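Local coordinates for protein LbaCas13a H328A (C2c2) (Lachnospiraceae bacterium NK4A179, PDB 5WLH) that binds pre-crRNA as its guide and, as a Cas13a enzyme, probably acts as an RNA-guided nuclease that cleaves RNA at adenines, at residues A[1129-1134]-A[1278-1283]; A[1239-1244]-A[1270-1275]. One frame throughout, in Å; residues are numbered along the deposited sequence.

Contact 1. Residues A[1129-1134]-A[1278-1283]; sequences RERDLM and LKYRKN. With nucleotides of chain B.
Tyr1280 meets the side chains of Arg1131 and Asp1132 with the hydroxyl and the ring carbon CE2, and a phosphate of the bound RNA lies close by. The hydroxyl stops 3.3 Å from Arg1131 NH2, close to the plane of the guanidinium, which is turned 50° from the ring. Asp1132 reaches in from the opposite direction, its carboxylate almost parallel to the ring, and sets OD2 3.5 Å from Tyr1280 CE2. A water bridges the two, 2.7 Å from Tyr1280 OH and weakly bound to Asp1132 OD2.

Neighbours on helix 1106-1145, Arg1131 and Asp1132 form a side-on salt bridge: NE of Arg1131 donates to OD1 of Asp1132 at 2.9 Å, from above the carboxylate plane, while NH2 of Arg1131 takes OD2 of Asp1132 on its syn side at 3.0 Å. The bend of the arginine chain at chi3 (74°) allows this grip, which should limit rotation of the guanidinium. Braced by Asp1132, Arg1131 holds the phosphate where helix 1106-1145 faces the short helix 1278-1281, in what is probably a HEPN domain. Both NH1 and NH2 of Arg1131 donate to OP1 of A28 of chain B, NH2 at 2.8 Å. The Tyr1280 ring lies with its edge along the ribose, CE1 3.4 Å from O4' of A28 of chain B. Glu496 adds a second salt bridge to Arg1131, and Tyr1276 hydrogen-bonds to Asp1132 OD2. Beyond the tyrosine, Lys1282 extends the RNA grip, its NZ donating to OP1 of G9 of chain B at 2.9 Å.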
loop_
_atom_site.group_PDB
_atom_site.type_symbol
_atom_site.label_atom_id
_atom_site.label_comp_id
_atom_site.label_asym_id
_atom_site.label_seq_id
_atom_site.Cartn_x
_atom_site.Cartn_y
_atom_site.Cartn_z
ATOM N N ARG A 1129 -4.883 -9.581 6.830
ATOM C CA ARG A 1129 -4.688 -10.849 7.534
ATOM C C ARG A 1129 -5.949 -11.697 7.510
ATOM O O ARG A 1129 -5.881 -12.920 7.316
ATOM C CB ARG A 1129 -4.253 -10.592 8.975
ATOM C CG ARG A 1129 -3.800 -11.886 9.694
ATOM C CD ARG A 1129 -3.367 -11.594 11.127
ATOM N NE ARG A 1129 -2.639 -12.715 11.712
ATOM C CZ ARG A 1129 -3.208 -13.783 12.260
ATOM N NH1 ARG A 1129 -4.527 -13.909 12.280
ATOM N NH2 ARG A 1129 -2.446 -14.746 12.769
ATOM N N GLU A 1130 -7.116 -11.068 7.684
ATOM C CA GLU A 1130 -8.333 -11.864 7.763
ATOM C C GLU A 1130 -8.604 -12.544 6.442
ATOM O O GLU A 1130 -9.019 -13.711 6.406
ATOM C CB GLU A 1130 -9.529 -11.008 8.169
ATOM C CG GLU A 1130 -10.744 -11.890 8.464
ATOM C CD GLU A 1130 -11.879 -11.115 9.070
ATOM O OE1 GLU A 1130 -12.630 -10.482 8.305
ATOM O OE2 GLU A 1130 -12.017 -11.160 10.305
ATOM N N ARG A 1131 -8.376 -11.824 5.342
ATOM C CA ARG A 1131 -8.479 -12.442 4.028
ATOM C C ARG A 1131 -7.537 -13.635 3.927
ATOM O O ARG A 1131 -7.906 -14.697 3.420
ATOM C CB ARG A 1131 -8.153 -11.426 2.929
ATOM C CG ARG A 1131 -8.115 -12.029 1.523
ATOM C CD ARG A 1131 -7.370 -11.138 0.572
ATOM N NE ARG A 1131 -5.923 -11.218 0.841
ATOM C CZ ARG A 1131 -5.006 -10.456 0.246
ATOM N NH1 ARG A 1131 -5.373 -9.568 -0.676
ATOM N NH2 ARG A 1131 -3.715 -10.613 0.547
ATOM N N ASP A 1132 -6.295 -13.466 4.371
ATOM C CA ASP A 1132 -5.331 -14.526 4.145
ATOM C C ASP A 1132 -5.487 -15.677 5.129
ATOM O O ASP A 1132 -5.135 -16.806 4.788
ATOM C CB ASP A 1132 -3.925 -13.942 4.169
ATOM C CG ASP A 1132 -3.658 -13.108 2.932
ATOM O OD1 ASP A 1132 -4.288 -13.407 1.891
ATOM O OD2 ASP A 1132 -2.867 -12.170 3.010
ATOM N N LEU A 1133 -6.034 -15.417 6.315
ATOM C CA LEU A 1133 -6.417 -16.506 7.212
ATOM C C LEU A 1133 -7.486 -17.369 6.555
ATOM O O LEU A 1133 -7.355 -18.589 6.491
ATOM C CB LEU A 1133 -6.915 -15.945 8.550
ATOM C CG LEU A 1133 -7.449 -16.972 9.553
ATOM C CD1 LEU A 1133 -6.412 -18.069 9.777
ATOM C CD2 LEU A 1133 -7.791 -16.268 10.861
ATOM N N MET A 1134 -8.526 -16.736 6.004
ATOM C CA MET A 1134 -9.540 -17.503 5.289
ATOM C C MET A 1134 -8.936 -18.264 4.125
ATOM O O MET A 1134 -9.275 -19.431 3.888
ATOM C CB MET A 1134 -10.650 -16.588 4.785
ATOM C CG MET A 1134 -11.594 -17.349 3.875
ATOM S SD MET A 1134 -12.742 -16.204 3.138
ATOM C CE MET A 1134 -11.730 -15.517 1.815
ATOM N N LEU A 1278 6.178 -13.265 4.984
ATOM C CA LEU A 1278 7.306 -12.347 5.113
ATOM C C LEU A 1278 7.102 -11.065 4.332
ATOM O O LEU A 1278 7.566 -9.996 4.748
ATOM C CB LEU A 1278 8.578 -13.038 4.611
ATOM C CG LEU A 1278 9.172 -14.086 5.550
ATOM C CD1 LEU A 1278 10.094 -14.996 4.763
ATOM C CD2 LEU A 1278 9.923 -13.394 6.696
ATOM N N LYS A 1279 6.465 -11.154 3.162
ATOM C CA LYS A 1279 6.428 -9.964 2.323
ATOM C C LYS A 1279 5.557 -8.872 2.930
ATOM O O LYS A 1279 5.791 -7.697 2.642
ATOM C CB LYS A 1279 5.995 -10.323 0.904
ATOM C CG LYS A 1279 4.502 -10.346 0.630
ATOM C CD LYS A 1279 4.309 -10.517 -0.886
ATOM C CE LYS A 1279 2.915 -10.914 -1.266
ATOM N NZ LYS A 1279 2.635 -12.344 -0.878
ATOM N N TYR A 1280 4.598 -9.225 3.803
ATOM C CA TYR A 1280 3.858 -8.204 4.537
ATOM C C TYR A 1280 4.615 -7.771 5.791
ATOM O O TYR A 1280 4.778 -6.572 6.035
ATOM C CB TYR A 1280 2.448 -8.699 4.900
ATOM C CG TYR A 1280 1.667 -9.108 3.689
ATOM C CD1 TYR A 1280 1.624 -8.293 2.546
ATOM C CD2 TYR A 1280 0.999 -10.323 3.659
ATOM C CE1 TYR A 1280 0.903 -8.686 1.418
ATOM C CE2 TYR A 1280 0.281 -10.715 2.557
ATOM C CZ TYR A 1280 0.241 -9.913 1.435
ATOM O OH TYR A 1280 -0.478 -10.370 0.342
ATOM N N ARG A 1281 5.102 -8.738 6.578
ATOM C CA ARG A 1281 5.819 -8.409 7.805
ATOM C C ARG A 1281 6.962 -7.447 7.533
ATOM O O ARG A 1281 7.109 -6.421 8.214
ATOM C CB ARG A 1281 6.387 -9.670 8.467
ATOM C CG ARG A 1281 7.238 -9.291 9.705
ATOM C CD ARG A 1281 7.758 -10.502 10.487
ATOM N NE ARG A 1281 8.866 -11.149 9.805
ATOM C CZ ARG A 1281 10.133 -10.745 9.885
ATOM N NH1 ARG A 1281 11.090 -11.412 9.240
ATOM N NH2 ARG A 1281 10.438 -9.675 10.610
ATOM N N LYS A 1282 7.786 -7.762 6.539
ATOM C CA LYS A 1282 9.022 -7.007 6.387
ATOM C C LYS A 1282 8.807 -5.640 5.772
ATOM O O LYS A 1282 9.760 -4.875 5.698
ATOM C CB LYS A 1282 10.028 -7.807 5.574
ATOM C CG LYS A 1282 10.418 -9.083 6.330
ATOM C CD LYS A 1282 11.829 -9.536 6.039
ATOM C CE LYS A 1282 11.953 -10.132 4.643
ATOM N NZ LYS A 1282 13.393 -10.379 4.317
ATOM N N ASN A 1283 7.595 -5.309 5.346
ATOM C CA ASN A 1283 7.318 -3.951 4.894
ATOM C C ASN A 1283 6.600 -3.112 5.941
ATOM O O ASN A 1283 6.308 -1.932 5.681
ATOM C CB ASN A 1283 6.493 -3.983 3.605
ATOM C CG ASN A 1283 6.660 -2.712 2.770
ATOM O OD1 ASN A 1283 7.697 -2.044 2.835
ATOM N ND2 ASN A 1283 5.655 -2.404 1.945
ATOM P P A B 28 -2.225 -8.073 -2.300
ATOM O OP1 A B 28 -2.694 -9.324 -1.668
ATOM O OP2 A B 28 -3.066 -7.346 -3.273
ATOM O "O5'" A B 28 -1.921 -7.066 -1.117
ATOM C "C5'" A B 28 -1.309 -5.828 -1.387
ATOM C "C4'" A B 28 -0.053 -5.673 -0.578
ATOM O "O4'" A B 28 1.024 -6.479 -1.132
ATOM C "C3'" A B 28 0.531 -4.279 -0.553
ATOM O "O3'" A B 28 -0.161 -3.410 0.310
ATOM C "C2'" A B 28 1.949 -4.553 -0.110
ATOM O "O2'" A B 28 1.940 -4.888 1.266
ATOM C "C1'" A B 28 2.252 -5.826 -0.911
ATOM N N9 A B 28 2.845 -5.492 -2.214
ATOM C C8 A B 28 2.256 -5.470 -3.453
ATOM N N7 A B 28 3.093 -5.083 -4.411
ATOM C C5 A B 28 4.290 -4.854 -3.739
ATOM C C6 A B 28 5.565 -4.451 -4.179
ATOM N N6 A B 28 5.872 -4.197 -5.466
ATOM N N1 A B 28 6.530 -4.305 -3.251
ATOM C C2 A B 28 6.232 -4.580 -1.972
ATOM N N3 A B 28 5.084 -4.981 -1.436
ATOM C C4 A B 28 4.138 -5.097 -2.390
ATOM P P G B 9 13.247 -11.020 0.669
ATOM O OP1 G B 9 13.742 -11.808 1.825
ATOM O OP2 G B 9 14.088 -10.888 -0.543
ATOM O "O5'" G B 9 11.857 -11.616 0.171
ATOM C "C5'" G B 9 10.793 -11.863 1.076
ATOM C "C4'" G B 9 9.530 -12.179 0.311
ATOM O "O4'" G B 9 9.046 -10.970 -0.332
ATOM C "C3'" G B 9 9.694 -13.150 -0.845
ATOM O "O3'" G B 9 9.721 -14.505 -0.432
ATOM C "C2'" G B 9 8.512 -12.797 -1.733
ATOM O "O2'" G B 9 7.295 -13.267 -1.161
ATOM C "C1'" G B 9 8.521 -11.286 -1.610
ATOM N N9 G B 9 9.363 -10.643 -2.639
ATOM C C8 G B 9 10.660 -10.189 -2.534
ATOM N N7 G B 9 11.111 -9.665 -3.647
ATOM C C5 G B 9 10.031 -9.772 -4.538
ATOM C C6 G B 9 9.888 -9.379 -5.897
ATOM O O6 G B 9 10.726 -8.803 -6.611
ATOM N N1 G B 9 8.624 -9.691 -6.418
ATOM C C2 G B 9 7.620 -10.333 -5.721
ATOM N N2 G B 9 6.455 -10.562 -6.366
ATOM N N3 G B 9 7.746 -10.681 -4.455
ATOM C C4 G B 9 8.957 -10.387 -3.932
ATOM P P A B 6 17.690 -6.101 9.931
ATOM O OP1 A B 6 17.984 -7.495 10.297
ATOM O OP2 A B 6 18.719 -5.239 9.276
ATOM O "O5'" A B 6 16.428 -6.107 8.943
ATOM C "C5'" A B 6 15.358 -7.035 9.129
ATOM C "C4'" A B 6 14.024 -6.421 8.742
ATOM O "O4'" A B 6 13.711 -5.343 9.647
ATOM C "C3'" A B 6 13.969 -5.765 7.372
ATOM O "O3'" A B 6 13.740 -6.704 6.348
ATOM C "C2'" A B 6 12.847 -4.755 7.528
ATOM O "O2'" A B 6 11.586 -5.423 7.525
ATOM C "C1'" A B 6 13.092 -4.285 8.952
ATOM N N9 A B 6 13.979 -3.117 9.039
ATOM C C8 A B 6 15.194 -3.051 9.674
ATOM N N7 A B 6 15.736 -1.862 9.635
ATOM C C5 A B 6 14.802 -1.100 8.939
ATOM C C6 A B 6 14.785 0.244 8.570
ATOM N N6 A B 6 15.783 1.089 8.875
ATOM N N1 A B 6 13.697 0.697 7.894
ATOM C C2 A B 6 12.706 -0.155 7.593
ATOM N N3 A B 6 12.624 -1.455 7.878
ATOM C C4 A B 6 13.706 -1.861 8.569
HETATM O O HOH W 1 -1.340 -12.912 0.315
#

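Contact 2. Residues A[1239-1244]-A[1270-1275]; sequences HDNITE and FDRFFT. With nucleotides of chain B.
Helix 1239-1250 carries all but the last residue of the sequence RNYIEH, which matches the R-X4-H signature of HEPN nucleases, and near the helix start Asn1241 and Ile1242 pack against Arg1272 and Phe1273 of helix 1262-1273. This second helix makes a wider pi-type turn over 1270-1273. The contact thus joins two helices of what is probably a HEPN domain, and no hydrogen bond crosses it.

Arg1272 has more of its surface buried by the contact than any other residue of 1270-1275. Its CG sits between the backbone N and the carbonyl carbon (chi1 58°), and from there the chain runs straight to NE, carrying the guanidinium to the start of the other helix. CB of Asn1241 rests over one face of that group, offset toward its rim and 3.4 Å from Arg1272 NH2, while the amide plane lies only 15° from the guanidinium plane. The amide turns its own polarity elsewhere, OD1 of Asn1241 accepting from the backbone N of Gly1311. The guanidinium is fixed by salt bridges to Glu1268 and Glu1238 and by a bond from NH1 to Met1309 O. A leucine in place of Arg1272 would probably leave Glu1268 and Glu1238 without their shared positive partner and uncover the flank of Asn1241.

Next to the arginine, Asp1271 faces the RNA, its OD1 unusually close to O2' of A3 of chain B at 2.5 Å, a length to be read with caution; Lys1308 pairs with the same carboxylate. Ile1242 fills the remaining interface with both branches. CD1 slides past the arginine stem, 3.8 Å from Arg1272 CG, and abuts the carbonyl oxygen, Arg1272 O, at 3.4 Å, whereas CG2 touches the Phe1273 ring obliquely, 3.8 Å from CE1.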
loop_
_atom_site.group_PDB
_atom_site.type_symbol
_atom_site.label_atom_id
_atom_site.label_comp_id
_atom_site.label_asym_id
_atom_site.label_seq_id
_atom_site.Cartn_x
_atom_site.Cartn_y
_atom_site.Cartn_z
ATOM N N HIS A 1239 -2.318 -17.221 19.457
ATOM C CA HIS A 1239 -3.537 -16.957 18.696
ATOM C C HIS A 1239 -4.464 -15.970 19.406
ATOM O O HIS A 1239 -4.993 -15.043 18.781
ATOM C CB HIS A 1239 -4.266 -18.273 18.407
ATOM C CG HIS A 1239 -5.486 -18.102 17.561
ATOM N ND1 HIS A 1239 -5.452 -18.164 16.182
ATOM C CD2 HIS A 1239 -6.774 -17.840 17.895
ATOM C CE1 HIS A 1239 -6.669 -17.962 15.707
ATOM N NE2 HIS A 1239 -7.489 -17.765 16.725
ATOM N N ASP A 1240 -4.673 -16.144 20.715
ATOM C CA ASP A 1240 -5.555 -15.232 21.430
ATOM C C ASP A 1240 -4.959 -13.829 21.540
ATOM O O ASP A 1240 -5.699 -12.841 21.602
ATOM C CB ASP A 1240 -5.873 -15.791 22.825
ATOM C CG ASP A 1240 -6.676 -17.094 22.769
ATOM O OD1 ASP A 1240 -7.367 -17.344 21.758
ATOM O OD2 ASP A 1240 -6.600 -17.877 23.738
ATOM N N ASN A 1241 -3.634 -13.719 21.590
ATOM C CA ASN A 1241 -3.026 -12.396 21.607
ATOM C C ASN A 1241 -3.221 -11.696 20.273
ATOM O O ASN A 1241 -3.376 -10.468 20.233
ATOM C CB ASN A 1241 -1.548 -12.510 21.937
ATOM C CG ASN A 1241 -1.311 -13.302 23.193
ATOM O OD1 ASN A 1241 -0.995 -14.494 23.140
ATOM N ND2 ASN A 1241 -1.502 -12.654 24.337
ATOM N N ILE A 1242 -3.227 -12.464 19.184
ATOM C CA ILE A 1242 -3.494 -11.873 17.879
ATOM C C ILE A 1242 -4.914 -11.341 17.838
ATOM O O ILE A 1242 -5.152 -10.202 17.426
ATOM C CB ILE A 1242 -3.236 -12.889 16.757
ATOM C CG1 ILE A 1242 -1.781 -13.345 16.782
ATOM C CG2 ILE A 1242 -3.596 -12.295 15.395
ATOM C CD1 ILE A 1242 -0.796 -12.212 16.774
ATOM N N THR A 1243 -5.879 -12.160 18.267
ATOM C CA THR A 1243 -7.262 -11.701 18.365
ATOM C C THR A 1243 -7.370 -10.458 19.228
ATOM O O THR A 1243 -8.071 -9.499 18.873
ATOM C CB THR A 1243 -8.136 -12.809 18.955
ATOM O OG1 THR A 1243 -8.001 -13.979 18.153
ATOM C CG2 THR A 1243 -9.589 -12.364 18.985
ATOM N N GLU A 1244 -6.675 -10.456 20.368
ATOM C CA GLU A 1244 -6.710 -9.295 21.244
ATOM C C GLU A 1244 -6.163 -8.061 20.544
ATOM O O GLU A 1244 -6.734 -6.971 20.660
ATOM C CB GLU A 1244 -5.919 -9.577 22.518
ATOM C CG GLU A 1244 -5.855 -8.383 23.459
ATOM C CD GLU A 1244 -5.595 -8.800 24.894
ATOM O OE1 GLU A 1244 -6.543 -9.272 25.559
ATOM O OE2 GLU A 1244 -4.439 -8.675 25.347
ATOM N N PHE A 1270 4.483 -5.794 13.537
ATOM C CA PHE A 1270 5.743 -6.272 12.978
ATOM C C PHE A 1270 6.181 -7.579 13.635
ATOM O O PHE A 1270 6.659 -8.493 12.960
ATOM C CB PHE A 1270 6.827 -5.205 13.163
ATOM C CG PHE A 1270 8.164 -5.592 12.611
ATOM C CD1 PHE A 1270 8.328 -5.799 11.244
ATOM C CD2 PHE A 1270 9.277 -5.688 13.448
ATOM C CE1 PHE A 1270 9.555 -6.152 10.713
ATOM C CE2 PHE A 1270 10.512 -6.034 12.938
ATOM C CZ PHE A 1270 10.666 -6.246 11.566
ATOM N N ASP A 1271 6.032 -7.671 14.948
ATOM C CA ASP A 1271 6.556 -8.828 15.659
ATOM C C ASP A 1271 5.772 -10.088 15.331
ATOM O O ASP A 1271 6.368 -11.151 15.113
ATOM C CB ASP A 1271 6.535 -8.582 17.162
ATOM C CG ASP A 1271 7.074 -9.775 17.930
ATOM O OD1 ASP A 1271 8.311 -9.848 18.130
ATOM O OD2 ASP A 1271 6.267 -10.654 18.285
ATOM N N ARG A 1272 4.431 -10.000 15.280
ATOM C CA ARG A 1272 3.679 -11.246 15.181
ATOM C C ARG A 1272 2.342 -11.190 14.455
ATOM O O ARG A 1272 1.639 -12.206 14.463
ATOM C CB ARG A 1272 3.425 -11.826 16.588
ATOM C CG ARG A 1272 2.662 -10.914 17.542
ATOM C CD ARG A 1272 2.426 -11.684 18.851
ATOM N NE ARG A 1272 1.884 -10.873 19.933
ATOM C CZ ARG A 1272 1.716 -11.346 21.167
ATOM N NH1 ARG A 1272 2.059 -12.605 21.431
ATOM N NH2 ARG A 1272 1.207 -10.580 22.120
ATOM N N PHE A 1273 1.943 -10.078 13.827
ATOM C CA PHE A 1273 0.663 -10.121 13.132
ATOM C C PHE A 1273 0.798 -10.769 11.758
ATOM O O PHE A 1273 -0.148 -11.392 11.263
ATOM C CB PHE A 1273 0.098 -8.704 13.018
ATOM C CG PHE A 1273 -1.378 -8.643 12.759
ATOM C CD1 PHE A 1273 -2.292 -9.050 13.724
ATOM C CD2 PHE A 1273 -1.856 -8.154 11.543
ATOM C CE1 PHE A 1273 -3.649 -8.980 13.482
ATOM C CE2 PHE A 1273 -3.224 -8.075 11.303
ATOM C CZ PHE A 1273 -4.116 -8.476 12.273
ATOM N N PHE A 1274 1.972 -10.659 11.138
ATOM C CA PHE A 1274 2.206 -11.165 9.796
ATOM C C PHE A 1274 3.193 -12.323 9.809
ATOM O O PHE A 1274 4.066 -12.440 8.951
ATOM C CB PHE A 1274 2.678 -10.029 8.889
ATOM C CG PHE A 1274 1.570 -9.124 8.489
ATOM C CD1 PHE A 1274 0.514 -9.618 7.720
ATOM C CD2 PHE A 1274 1.544 -7.801 8.894
ATOM C CE1 PHE A 1274 -0.542 -8.788 7.346
ATOM C CE2 PHE A 1274 0.491 -6.959 8.518
ATOM C CZ PHE A 1274 -0.544 -7.450 7.744
ATOM N N THR A 1275 3.012 -13.235 10.768
ATOM C CA THR A 1275 3.775 -14.469 10.751
ATOM C C THR A 1275 3.531 -15.274 9.489
ATOM O O THR A 1275 4.372 -16.093 9.109
ATOM C CB THR A 1275 3.391 -15.315 11.970
ATOM O OG1 THR A 1275 1.964 -15.485 11.975
ATOM C CG2 THR A 1275 3.804 -14.600 13.241
ATOM P P A B 4 11.846 -13.525 15.434
ATOM O OP1 A B 4 11.126 -13.851 14.165
ATOM O OP2 A B 4 13.107 -14.226 15.789
ATOM O "O5'" A B 4 12.178 -11.973 15.438
ATOM C "C5'" A B 4 11.160 -11.014 15.203
ATOM C "C4'" A B 4 11.680 -9.634 15.478
ATOM O "O4'" A B 4 12.049 -9.524 16.874
ATOM C "C3'" A B 4 12.949 -9.266 14.736
ATOM O "O3'" A B 4 12.691 -8.842 13.414
ATOM C "C2'" A B 4 13.541 -8.180 15.619
ATOM O "O2'" A B 4 12.835 -6.957 15.450
ATOM C "C1'" A B 4 13.201 -8.720 17.004
ATOM N N9 A B 4 14.277 -9.562 17.556
ATOM C C8 A B 4 14.364 -10.931 17.629
ATOM N N7 A B 4 15.462 -11.351 18.221
ATOM C C5 A B 4 16.122 -10.179 18.569
ATOM C C6 A B 4 17.350 -9.906 19.216
ATOM N N6 A B 4 18.182 -10.842 19.676
ATOM N N1 A B 4 17.684 -8.611 19.395
ATOM C C2 A B 4 16.870 -7.651 18.945
ATOM N N3 A B 4 15.701 -7.784 18.320
ATOM C C4 A B 4 15.397 -9.074 18.158
ATOM P P A B 3 11.515 -18.235 18.344
ATOM O OP1 A B 3 12.112 -17.854 17.036
ATOM O OP2 A B 3 12.281 -19.060 19.312
ATOM O "O5'" A B 3 11.083 -16.949 19.163
ATOM C "C5'" A B 3 11.725 -15.729 18.951
ATOM C "C4'" A B 3 10.721 -14.620 18.859
ATOM O "O4'" A B 3 10.574 -14.027 20.174
ATOM C "C3'" A B 3 11.177 -13.485 17.959
ATOM O "O3'" A B 3 10.777 -13.686 16.615
ATOM C "C2'" A B 3 10.592 -12.257 18.620
ATOM O "O2'" A B 3 9.206 -12.161 18.330
ATOM C "C1'" A B 3 10.730 -12.638 20.094
ATOM N N9 A B 3 12.064 -12.336 20.641
ATOM C C8 A B 3 12.974 -13.249 21.150
ATOM N N7 A B 3 14.078 -12.698 21.599
ATOM C C5 A B 3 13.881 -11.338 21.365
ATOM C C6 A B 3 14.672 -10.207 21.632
ATOM N N6 A B 3 15.886 -10.292 22.183
ATOM N N1 A B 3 14.188 -8.986 21.298
ATOM C C2 A B 3 12.972 -8.921 20.738
ATOM N N3 A B 3 12.136 -9.917 20.446
ATOM C C4 A B 3 12.650 -11.105 20.787
#

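Overall arrangement
The centres of the two contacts lie about 11 Å apart. Along the chain the order is 1129-1134, 1239-1244, 1270-1275 and 1278-1283, so both segments of contact 2 fall between those of contact 1. Helix 1262-1273 and helix 1278-1281 are consecutive, which places one half of each contact on adjoining elements, and helix 1106-1145 ties them together: Arg1129 NE probably hydrogen-bonds to Phe1273 O at 2.9 Å, and its guanidinium packs on Ile1242 CG2. Tyr1280 CB also rests on Phe1274. Nucleotides of the bound RNA border both contacts, an arrangement consistent with this part of the probable HEPN domain linking guide binding to the helix that carries most of the R-X4-H sequence.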